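Pinoresinol-lariciresinol reductase (PDB 1QYD) catalyses the NADPH-dependent, enantioselective reduction of (-)-pinoresinol to (-)-lariciresinol and then to (+)-secoisolariciresinol in lignan biosynthesis. Local coordinates at residues Phe117-Asp122 with Gly279-Phe284; Gly162-Ser167 with Tyr273-Arg278; Asp198-Tyr203 with Met218-Pro223; Glu231-Trp236 with Gln242-Ile247. All coordinates share one frame; numbering follows the deposited sequence.

Contact 1: residues Phe117-Asp122 with Gly279-Phe284; sequences FGMDPD and GDLYNF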
# COMPACT_ATOMS: atom_id res chain seq x y z
N PHE A 117 -3.04 18.51 -4.00
CA PHE A 117 -4.25 19.18 -3.50
C PHE A 117 -4.54 19.04 -1.99
O PHE A 117 -5.69 19.00 -1.55
CB PHE A 117 -5.45 18.67 -4.36
CG PHE A 117 -5.30 18.82 -5.87
CD1 PHE A 117 -4.91 17.70 -6.63
CD2 PHE A 117 -5.48 20.07 -6.48
CE1 PHE A 117 -4.70 17.85 -8.00
CE2 PHE A 117 -5.27 20.21 -7.86
CZ PHE A 117 -4.88 19.10 -8.61
N GLY A 118 -3.45 19.08 -1.19
CA GLY A 118 -3.47 18.92 0.26
C GLY A 118 -2.27 19.54 0.98
O GLY A 118 -1.74 20.58 0.59
N MET A 119 -1.84 18.84 2.03
CA MET A 119 -0.80 19.24 2.97
C MET A 119 0.64 19.61 2.60
O MET A 119 1.29 20.33 3.37
CB MET A 119 -0.65 18.18 4.04
CG MET A 119 -1.84 18.00 4.95
SD MET A 119 -1.37 17.10 6.45
CE MET A 119 -1.55 18.46 7.56
N ASP A 120 1.15 19.10 1.47
CA ASP A 120 2.50 19.24 0.93
C ASP A 120 3.52 18.26 1.54
O ASP A 120 4.19 18.54 2.54
CB ASP A 120 3.06 20.67 1.09
CG ASP A 120 4.38 20.96 0.37
OD1 ASP A 120 4.69 22.12 0.14
OD2 ASP A 120 5.13 20.06 0.04
N PRO A 121 3.75 17.13 0.83
CA PRO A 121 4.55 16.02 1.28
C PRO A 121 5.98 16.25 1.72
O PRO A 121 6.40 15.65 2.71
CB PRO A 121 4.46 15.05 0.13
CG PRO A 121 4.19 15.92 -1.05
CD PRO A 121 3.13 16.80 -0.45
N ASP A 122 6.76 17.07 1.03
CA ASP A 122 8.11 17.21 1.52
C ASP A 122 8.33 18.43 2.40
O ASP A 122 9.45 18.92 2.55
CB ASP A 122 9.07 17.19 0.33
CG ASP A 122 8.84 18.21 -0.76
OD1 ASP A 122 9.15 17.88 -1.89
OD2 ASP A 122 8.38 19.32 -0.48
N GLY A 279 0.04 21.73 13.51
CA GLY A 279 -0.24 22.86 12.63
C GLY A 279 0.42 22.93 11.28
O GLY A 279 0.67 24.04 10.83
N ASP A 280 0.66 21.81 10.58
CA ASP A 280 1.24 21.80 9.24
C ASP A 280 0.51 22.50 8.08
O ASP A 280 0.77 22.19 6.91
CB ASP A 280 1.52 20.36 8.82
CG ASP A 280 2.49 19.64 9.73
OD1 ASP A 280 2.29 18.44 9.98
OD2 ASP A 280 3.45 20.27 10.16
N LEU A 281 -0.40 23.44 8.30
CA LEU A 281 -1.00 24.13 7.18
C LEU A 281 -0.45 25.54 6.96
O LEU A 281 -0.28 26.00 5.82
CB LEU A 281 -2.53 24.16 7.40
CG LEU A 281 -3.26 22.99 6.72
CD1 LEU A 281 -3.09 21.74 7.51
CD2 LEU A 281 -4.72 23.21 6.67
N TYR A 282 -0.14 26.18 8.08
CA TYR A 282 0.37 27.53 8.13
C TYR A 282 1.63 27.66 8.99
O TYR A 282 2.21 28.74 8.99
CB TYR A 282 -0.68 28.48 8.69
CG TYR A 282 -0.53 29.86 8.07
CD1 TYR A 282 -1.08 30.08 6.82
CD2 TYR A 282 0.22 30.87 8.67
CE1 TYR A 282 -0.89 31.29 6.16
CE2 TYR A 282 0.43 32.09 8.01
CZ TYR A 282 -0.13 32.30 6.75
OH TYR A 282 0.09 33.47 6.05
N ASN A 283 2.12 26.64 9.70
CA ASN A 283 3.32 26.75 10.53
C ASN A 283 4.65 26.86 9.79
O ASN A 283 5.69 26.39 10.27
CB ASN A 283 3.37 25.54 11.49
CG ASN A 283 3.80 24.17 10.95
OD1 ASN A 283 3.79 23.90 9.75
ND2 ASN A 283 4.20 23.22 11.80
N PHE A 284 4.69 27.47 8.59
CA PHE A 284 5.94 27.60 7.85
C PHE A 284 5.90 28.68 6.78
O PHE A 284 4.88 29.18 6.30
CB PHE A 284 6.34 26.25 7.18
CG PHE A 284 5.28 25.74 6.23
CD1 PHE A 284 4.33 24.86 6.71
CD2 PHE A 284 5.22 26.22 4.93
CE1 PHE A 284 3.29 24.47 5.87
CE2 PHE A 284 4.19 25.82 4.10
CZ PHE A 284 3.22 24.95 4.56

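Contact 2: residues Gly162-Ser167 with Tyr273-Arg278; sequences GYFAGS and YQIFFR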
# COMPACT_ATOMS: atom_id res chain seq x y z
N GLY A 162 -15.83 21.79 2.07
CA GLY A 162 -16.85 20.76 2.14
C GLY A 162 -16.36 19.42 2.65
O GLY A 162 -16.95 18.38 2.38
N TYR A 163 -15.26 19.42 3.37
CA TYR A 163 -14.71 18.20 3.95
C TYR A 163 -14.35 18.48 5.39
O TYR A 163 -14.37 17.56 6.21
CB TYR A 163 -13.46 17.78 3.22
CG TYR A 163 -13.64 16.49 2.47
CD1 TYR A 163 -13.74 15.28 3.16
CD2 TYR A 163 -13.75 16.51 1.08
CE1 TYR A 163 -13.96 14.10 2.45
CE2 TYR A 163 -13.96 15.34 0.36
CZ TYR A 163 -14.06 14.15 1.06
OH TYR A 163 -14.27 13.00 0.36
N PHE A 164 -13.98 19.73 5.71
CA PHE A 164 -13.62 20.07 7.08
C PHE A 164 -14.52 21.14 7.67
O PHE A 164 -14.69 21.14 8.88
CB PHE A 164 -12.10 20.49 7.13
CG PHE A 164 -11.18 19.27 6.96
CD1 PHE A 164 -10.59 19.00 5.71
CD2 PHE A 164 -11.02 18.37 8.00
CE1 PHE A 164 -9.86 17.83 5.52
CE2 PHE A 164 -10.29 17.20 7.81
CZ PHE A 164 -9.72 16.93 6.56
N ALA A 165 -15.12 22.04 6.91
CA ALA A 165 -16.04 23.04 7.47
C ALA A 165 -17.50 22.62 7.42
O ALA A 165 -18.42 23.27 7.94
CB ALA A 165 -15.99 24.34 6.72
N GLY A 166 -17.70 21.55 6.65
CA GLY A 166 -18.99 20.90 6.51
C GLY A 166 -19.23 20.20 7.81
O GLY A 166 -20.10 20.58 8.56
N SER A 167 -18.32 19.26 8.07
CA SER A 167 -18.26 18.50 9.30
C SER A 167 -17.91 19.32 10.55
O SER A 167 -18.25 18.89 11.65
CB SER A 167 -17.23 17.42 9.13
OG SER A 167 -16.03 18.05 8.69
N TYR A 273 -4.73 15.39 12.99
CA TYR A 273 -3.88 15.67 14.11
C TYR A 273 -2.62 16.40 13.65
O TYR A 273 -1.95 17.02 14.46
CB TYR A 273 -3.61 14.31 14.81
CG TYR A 273 -4.83 13.80 15.62
CD1 TYR A 273 -4.72 13.60 17.01
CD2 TYR A 273 -6.09 13.57 15.04
CE1 TYR A 273 -5.81 13.20 17.79
CE2 TYR A 273 -7.19 13.17 15.82
CZ TYR A 273 -7.05 12.99 17.19
OH TYR A 273 -8.13 12.62 17.98
N GLN A 274 -2.28 16.43 12.35
CA GLN A 274 -1.17 17.23 11.85
C GLN A 274 -1.72 18.61 11.53
O GLN A 274 -1.00 19.59 11.69
CB GLN A 274 -0.59 16.66 10.58
CG GLN A 274 -0.40 15.15 10.50
CD GLN A 274 0.72 14.49 11.29
OE1 GLN A 274 1.75 15.06 11.67
NE2 GLN A 274 0.54 13.19 11.52
N ILE A 275 -2.96 18.72 11.01
CA ILE A 275 -3.72 19.96 10.78
C ILE A 275 -3.98 20.80 12.08
O ILE A 275 -3.60 21.98 12.19
CB ILE A 275 -5.10 19.62 10.11
CG1 ILE A 275 -4.94 18.99 8.77
CG2 ILE A 275 -5.89 20.87 9.83
CD1 ILE A 275 -6.31 18.52 8.22
N PHE A 276 -4.66 20.21 13.09
CA PHE A 276 -5.05 20.93 14.30
C PHE A 276 -4.32 20.47 15.57
O PHE A 276 -4.98 20.07 16.54
CB PHE A 276 -6.60 20.80 14.53
CG PHE A 276 -7.56 21.02 13.35
CD1 PHE A 276 -7.86 22.30 12.91
CD2 PHE A 276 -8.15 19.91 12.70
CE1 PHE A 276 -8.74 22.48 11.84
CE2 PHE A 276 -9.02 20.09 11.63
CZ PHE A 276 -9.32 21.38 11.19
N PHE A 277 -2.96 20.47 15.60
CA PHE A 277 -2.11 20.16 16.76
C PHE A 277 -0.64 20.51 16.56
O PHE A 277 -0.03 21.10 17.46
CB PHE A 277 -2.06 18.69 17.14
CG PHE A 277 -3.17 18.22 18.05
CD1 PHE A 277 -4.04 17.22 17.60
CD2 PHE A 277 -3.34 18.81 19.31
CE1 PHE A 277 -5.09 16.80 18.42
CE2 PHE A 277 -4.39 18.37 20.12
CZ PHE A 277 -5.26 17.37 19.67
N ARG A 278 -0.04 20.03 15.44
CA ARG A 278 1.33 20.33 15.03
C ARG A 278 1.27 21.42 13.96
O ARG A 278 2.28 21.98 13.52
CB ARG A 278 2.05 19.09 14.45
CG ARG A 278 2.96 18.26 15.39
CD ARG A 278 2.28 17.64 16.64
NE ARG A 278 1.15 16.78 16.30
CZ ARG A 278 0.63 15.79 17.05
NH1 ARG A 278 1.09 15.45 18.26
NH2 ARG A 278 -0.41 15.11 16.54

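Contact 3: residues Asp198-Tyr203 with Met218-Pro223; sequences DDVGTY and MYIRPP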
# COMPACT_ATOMS: atom_id res chain seq x y z
N ASP A 198 -14.23 24.79 -5.76
CA ASP A 198 -14.15 25.53 -6.99
C ASP A 198 -13.00 26.53 -6.92
O ASP A 198 -12.42 26.78 -7.97
CB ASP A 198 -15.41 26.32 -7.27
CG ASP A 198 -16.72 25.58 -7.51
OD1 ASP A 198 -17.64 26.30 -7.90
OD2 ASP A 198 -16.85 24.36 -7.30
N ASP A 199 -12.61 27.14 -5.80
CA ASP A 199 -11.48 28.06 -5.85
C ASP A 199 -10.20 27.31 -6.15
O ASP A 199 -9.36 27.88 -6.83
CB ASP A 199 -11.31 28.79 -4.54
CG ASP A 199 -12.41 29.77 -4.19
OD1 ASP A 199 -12.57 29.98 -2.98
OD2 ASP A 199 -13.07 30.33 -5.09
N VAL A 200 -10.05 26.05 -5.69
CA VAL A 200 -8.91 25.15 -5.98
C VAL A 200 -8.77 24.76 -7.48
O VAL A 200 -7.68 24.66 -8.02
CB VAL A 200 -9.06 23.87 -5.12
CG1 VAL A 200 -7.93 22.88 -5.40
CG2 VAL A 200 -9.06 24.27 -3.67
N GLY A 201 -9.87 24.53 -8.18
CA GLY A 201 -9.87 24.22 -9.58
C GLY A 201 -9.50 25.46 -10.33
O GLY A 201 -8.59 25.39 -11.13
N THR A 202 -10.14 26.59 -10.05
CA THR A 202 -9.89 27.87 -10.72
C THR A 202 -8.42 28.28 -10.61
O THR A 202 -7.83 28.70 -11.60
CB THR A 202 -10.74 28.99 -10.13
OG1 THR A 202 -12.13 28.67 -10.29
CG2 THR A 202 -10.46 30.31 -10.84
N TYR A 203 -7.82 28.15 -9.42
CA TYR A 203 -6.43 28.49 -9.22
C TYR A 203 -5.47 27.49 -9.85
O TYR A 203 -4.31 27.87 -10.10
CB TYR A 203 -6.11 28.60 -7.72
CG TYR A 203 -6.59 29.89 -7.07
CD1 TYR A 203 -7.34 29.85 -5.89
CD2 TYR A 203 -6.30 31.10 -7.70
CE1 TYR A 203 -7.81 31.03 -5.32
CE2 TYR A 203 -6.78 32.28 -7.13
CZ TYR A 203 -7.53 32.23 -5.96
OH TYR A 203 -8.03 33.41 -5.46
N MET A 218 2.74 25.65 -5.41
CA MET A 218 1.73 26.69 -5.38
C MET A 218 0.84 26.45 -4.20
O MET A 218 0.06 25.51 -4.20
CB MET A 218 0.88 26.68 -6.64
CG MET A 218 -0.04 27.88 -6.59
SD MET A 218 -1.42 27.74 -7.73
CE MET A 218 -1.06 29.25 -8.52
N TYR A 219 0.98 27.28 -3.17
CA TYR A 219 0.15 27.23 -1.97
C TYR A 219 -1.09 28.09 -2.16
O TYR A 219 -1.04 29.17 -2.75
CB TYR A 219 0.93 27.75 -0.76
CG TYR A 219 2.16 26.94 -0.34
CD1 TYR A 219 2.01 25.67 0.21
CD2 TYR A 219 3.45 27.46 -0.49
CE1 TYR A 219 3.13 24.94 0.60
CE2 TYR A 219 4.57 26.74 -0.11
CZ TYR A 219 4.41 25.48 0.44
OH TYR A 219 5.51 24.75 0.84
N ILE A 220 -2.28 27.63 -1.76
CA ILE A 220 -3.44 28.51 -1.78
C ILE A 220 -3.58 28.74 -0.28
O ILE A 220 -3.69 27.80 0.54
CB ILE A 220 -4.67 27.80 -2.35
CG1 ILE A 220 -4.41 27.08 -3.67
CG2 ILE A 220 -5.69 28.91 -2.58
CD1 ILE A 220 -5.64 26.59 -4.46
N ARG A 221 -3.40 30.03 0.06
CA ARG A 221 -3.41 30.49 1.45
C ARG A 221 -4.30 31.70 1.58
O ARG A 221 -3.78 32.75 1.95
CB ARG A 221 -1.98 30.88 1.91
CG ARG A 221 -1.24 29.74 2.54
CD ARG A 221 0.10 30.13 3.08
NE ARG A 221 0.64 28.96 3.78
CZ ARG A 221 1.86 28.92 4.33
NH1 ARG A 221 2.73 29.94 4.30
NH2 ARG A 221 2.21 27.82 4.97
N PRO A 222 -5.62 31.67 1.28
CA PRO A 222 -6.40 32.86 0.97
C PRO A 222 -6.49 33.56 2.29
O PRO A 222 -6.81 32.93 3.30
CB PRO A 222 -7.72 32.42 0.51
CG PRO A 222 -7.50 30.97 0.24
CD PRO A 222 -6.50 30.52 1.29
N PRO A 223 -6.07 34.84 2.33
CA PRO A 223 -5.81 35.56 3.58
C PRO A 223 -6.92 35.40 4.63
O PRO A 223 -6.69 34.94 5.76
CB PRO A 223 -5.62 36.97 3.08
CG PRO A 223 -5.14 36.83 1.63
CD PRO A 223 -5.98 35.69 1.14

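Contact 4: residues Glu231-Trp236 with Gln242-Ile247; sequences EVIQIW and QNLDKI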
# COMPACT_ATOMS: atom_id res chain seq x y z
N GLU A 231 -12.53 29.31 15.30
CA GLU A 231 -13.10 30.39 14.53
C GLU A 231 -13.99 30.00 13.39
O GLU A 231 -14.72 30.88 12.95
CB GLU A 231 -12.08 31.25 13.88
CG GLU A 231 -11.15 31.94 14.84
CD GLU A 231 -10.10 32.64 14.00
OE1 GLU A 231 -9.14 31.98 13.59
OE2 GLU A 231 -10.28 33.82 13.73
N VAL A 232 -13.89 28.77 12.85
CA VAL A 232 -14.83 28.27 11.84
C VAL A 232 -16.11 27.77 12.56
O VAL A 232 -17.21 27.86 12.01
CB VAL A 232 -14.19 27.10 11.00
CG1 VAL A 232 -15.19 26.33 10.08
CG2 VAL A 232 -13.14 27.78 10.15
N ILE A 233 -15.97 27.26 13.79
CA ILE A 233 -17.10 26.90 14.61
C ILE A 233 -17.83 28.18 14.86
O ILE A 233 -19.05 28.16 14.85
CB ILE A 233 -16.72 26.32 15.94
CG1 ILE A 233 -15.86 25.09 15.76
CG2 ILE A 233 -18.00 25.98 16.68
CD1 ILE A 233 -15.51 24.16 16.95
N GLN A 234 -17.10 29.29 15.03
CA GLN A 234 -17.69 30.59 15.30
C GLN A 234 -18.44 31.28 14.19
O GLN A 234 -19.32 32.10 14.50
CB GLN A 234 -16.64 31.54 15.77
CG GLN A 234 -16.40 31.37 17.26
CD GLN A 234 -15.28 32.26 17.76
OE1 GLN A 234 -14.47 31.86 18.60
NE2 GLN A 234 -15.19 33.50 17.24
N ILE A 235 -18.11 30.98 12.93
CA ILE A 235 -18.86 31.46 11.78
C ILE A 235 -20.16 30.66 11.73
O ILE A 235 -21.18 31.19 11.29
CB ILE A 235 -18.02 31.24 10.50
CG1 ILE A 235 -16.78 32.14 10.54
CG2 ILE A 235 -18.87 31.54 9.26
CD1 ILE A 235 -15.61 31.79 9.60
N TRP A 236 -20.17 29.38 12.17
CA TRP A 236 -21.40 28.60 12.19
C TRP A 236 -22.31 29.18 13.26
O TRP A 236 -23.48 29.46 13.00
CB TRP A 236 -21.21 27.10 12.55
CG TRP A 236 -22.49 26.29 12.20
CD1 TRP A 236 -23.16 26.52 11.02
CD2 TRP A 236 -23.12 25.32 12.94
NE1 TRP A 236 -24.19 25.72 11.01
CE2 TRP A 236 -24.20 25.00 12.12
CE3 TRP A 236 -22.97 24.67 14.16
CZ2 TRP A 236 -25.15 24.03 12.48
CZ3 TRP A 236 -23.92 23.71 14.53
CH2 TRP A 236 -25.00 23.38 13.71
N GLN A 242 -26.69 29.98 16.96
CA GLN A 242 -26.73 29.08 18.09
C GLN A 242 -25.33 28.83 18.59
O GLN A 242 -24.38 28.72 17.82
CB GLN A 242 -27.41 27.75 17.72
CG GLN A 242 -26.78 26.85 16.66
CD GLN A 242 -27.71 25.71 16.27
OE1 GLN A 242 -28.57 25.85 15.40
NE2 GLN A 242 -27.54 24.57 16.93
N ASN A 243 -25.22 28.80 19.91
CA ASN A 243 -23.97 28.51 20.57
C ASN A 243 -23.94 27.04 21.03
O ASN A 243 -24.73 26.56 21.85
CB ASN A 243 -23.78 29.45 21.75
CG ASN A 243 -22.37 29.47 22.36
OD1 ASN A 243 -21.74 30.52 22.35
ND2 ASN A 243 -21.82 28.37 22.89
N LEU A 244 -22.96 26.35 20.45
CA LEU A 244 -22.67 24.97 20.75
C LEU A 244 -21.91 24.77 22.06
O LEU A 244 -21.34 25.66 22.69
CB LEU A 244 -21.90 24.44 19.57
CG LEU A 244 -22.55 23.92 18.28
CD1 LEU A 244 -23.86 24.58 17.92
CD2 LEU A 244 -21.52 24.18 17.19
N ASP A 245 -21.98 23.50 22.47
CA ASP A 245 -21.42 23.02 23.69
C ASP A 245 -20.18 22.17 23.42
O ASP A 245 -20.15 20.98 23.11
CB ASP A 245 -22.51 22.24 24.43
CG ASP A 245 -23.62 23.13 24.97
OD1 ASP A 245 -24.51 23.54 24.22
OD2 ASP A 245 -23.60 23.42 26.16
N LYS A 246 -19.16 22.99 23.60
CA LYS A 246 -17.75 22.69 23.45
C LYS A 246 -17.15 21.73 24.45
O LYS A 246 -17.48 21.77 25.64
CB LYS A 246 -17.01 24.02 23.47
CG LYS A 246 -17.54 24.88 22.35
CD LYS A 246 -16.85 26.21 22.33
CE LYS A 246 -17.89 27.30 22.28
NZ LYS A 246 -18.81 27.09 21.17
N ILE A 247 -16.23 20.87 24.00
CA ILE A 247 -15.69 19.81 24.84
C ILE A 247 -14.16 19.86 25.00
O ILE A 247 -13.66 19.86 26.13
CB ILE A 247 -16.12 18.42 24.28
CG1 ILE A 247 -17.51 18.39 23.61
CG2 ILE A 247 -16.13 17.47 25.46
CD1 ILE A 247 -18.78 18.47 24.50

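Contact 1: residues Phe117-Asp122 with Gly279-Phe284
Asp280 and Leu281 meet the thioether end of Met119, and its methyl group CE does all the touching. Their loop begins at Gly279, whose O accepts a hydrogen bond from the backbone N of Asn283, a bond that helps fold the loop back on itself. Asp280 comes next. It offers only its CB, which lies 3.8 Å from Met119 CE, and the two side chains run past each other at a slant. Asn283 ND2 gives Asp280 OD2 a long, weak hydrogen bond.

Leu281 follows, and its CD1 methyl approaches Met119 CE to 3.6 Å. These two side chains stand at about a right angle. The chain of Met119 bends at its last torsion (chi3 111°), which swings CE out to reach both partners. Leu281 O accepts a hydrogen bond from Arg221. The two loops belong to the Rossmann-type NmrA fold. Residues 117-122 follow strand 111-113 of the parallel sheet, and residues 279-284 follow helix 272-275. The side chain of Met119 is about 4 Å from that of His271, the inferred substrate-binding residue, so this buried contact probably borders the substrate pocket.

Tyr282 makes a cation-pi contact with the same Arg221. Asn283 OD1 lies with Asp280 O at the edge of the Phe284 ring, in its plane. Phe284 adds a second cation-pi contact to Arg221, and its O accepts another hydrogen bond from that guanidinium.

Contact 2: residues Gly162-Ser167 with Tyr273-Arg278
Phe164 reaches across to Ile275 and Phe276 from helix 161-164, and its ring is the whole of its side of the contact. From CB, which points at the facing segment, CG lies anti to the carbonyl carbon (chi1 -73°). This sends the ring out toward the end of helix 272-275. Along one side of the ring, CD2 comes to 4.5 Å from Phe276 CE2, a loose approach. Seen from Phe276, CD2 arrives at the ring edge, close to its plane. At the tip, CZ is 4.1 Å from Ile275 CD1. That methyl sits over one face of the Phe164 ring, offset toward the rim, and the two side chains come from opposite directions.

Ile275 links both rings. Its CD1 serves Phe164, while its CG2 lies 3.5 Å above the plane of the Phe276 ring, over the centre. Phe276 is the first residue to leave helical geometry after helix 272-275, and its ring folds back over its neighbour. Met159 touches all three side chains, and Trp194 adds to the cover of Phe164.

The contact is wholly apolar. It buries a modest 100 Å² in all, and the nearest CA atoms, those of Phe164 and Ile275, are still 10.6 Å apart. Phe164 also lies about 4 Å from the side chain of His271, measured between nearest side-chain atoms. The cluster is therefore consistent with an aromatic and aliphatic wall beside the inferred substrate site.

Contact 3: residues Asp198-Tyr203 with Met218-Pro223
This is a buried helix-on-strand contact, in which helix 197-207 packs against the end of strand 217-219 and the residues just beyond it. Ile220 carries most of it. Its CG2, anti to the backbone N (chi1 -49°), lies beside the tyrosine ring, 3.8 Å from Tyr203 CD1. Its CG1 carries CD1 to the helix, where this methyl is 3.9 Å both from Tyr203 CB and from Val200 CA.

Strand 217-219 is the middle strand of a parallel three-stranded sheet, between 154-156 and 290-292. Helix 197-207 lies in the connection between the parallel neighbours 154-156 and 217-219 of this Rossmann-type NmrA protein. Cutting Ile220 back to alanine removes both methyl contacts, and the Tyr203 ring and Val200 would probably lose their shared partner, leaving the space between helix and strand end poorly filled.

Met218 makes a second approach. Its chain bends at chi3, and SD lies 3.7 Å from Tyr203 O, with CE close to the same oxygen. Val200 also touches Ile16, an inferred NADP(+)-binding residue. Within the helix, Asp198 O accepts from both Thr202 OG1 and Thr202 N, which come from opposite faces of its carbonyl plane.

Contact 4: residues Glu231-Trp236 with Gln242-Ile247
Leu244 packs into the angle between Ile233 and Trp236 on helix 229-241. The motif is a helix followed, after a short loop, by a short, weakly bonded strand, 245-246, which pairs in parallel with strand 181-182. The segment after the helix doubles back along it, and Leu244 points its CB at the helix.

The conformation of Trp236 sets up the main contact. CG is anti to the backbone N (chi1 -166°), and the six-membered ring is presented to the leucine. Leu244 CD2 lies near the ring plane at its edge, 3.4 Å from Trp236 CE3. The other methyl, CD1, is 3.5 Å from Trp236 CZ3, and the two side chains stand at about a right angle. Leu244 has CG anti to its carbonyl carbon (chi1 -83°), which turns the isobutyl end toward the benzene ring of the indole.

CD2 also faces the helix one turn earlier, 4.0 Å from Ile233 CG2. Val182 touches both Ile233 and Leu244, joining the cluster to the neighbouring strand. Without the two methyls of Leu244, as with a serine here, the Trp236 edge and the Ile233 methyl are likely to be left without their shared partner.

Lys246 bends back so that NZ bonds to Leu244 O from above the carbonyl plane, and NZ also forms a salt bridge with Glu237. Beside CZ3, Trp236 CH2 is 4.3 Å from Gln242 NE2, which approaches the ring obliquely.

Contacts 2, 3 and 4 all fall within the stretch of chain closed by contact 1. Contacts 1 and 2 adjoin, with centres 12 Å apart: Met119 CE is 3.6 Å from Ile275 CG1, and Asp280 N probably bonds to Gln274 O at 3.0 Å. Both lie beside His271, and in contact 1 Met119 is about 7 Å from Lys138, the inferred proton acceptor, between side chains. Contact 3 meets contact 1 through a probable weak hydrogen bond, Tyr219 OH to Asp120 OD1 at 2.8 Å. Its Val200 is about 4 Å, side chain to side chain, from Ile16, an inferred NADP(+)-binding residue. Contact 4 is remote from these sites and touches only contact 2, where Val232 CG1 is 4.0 Å from Ala165 CB.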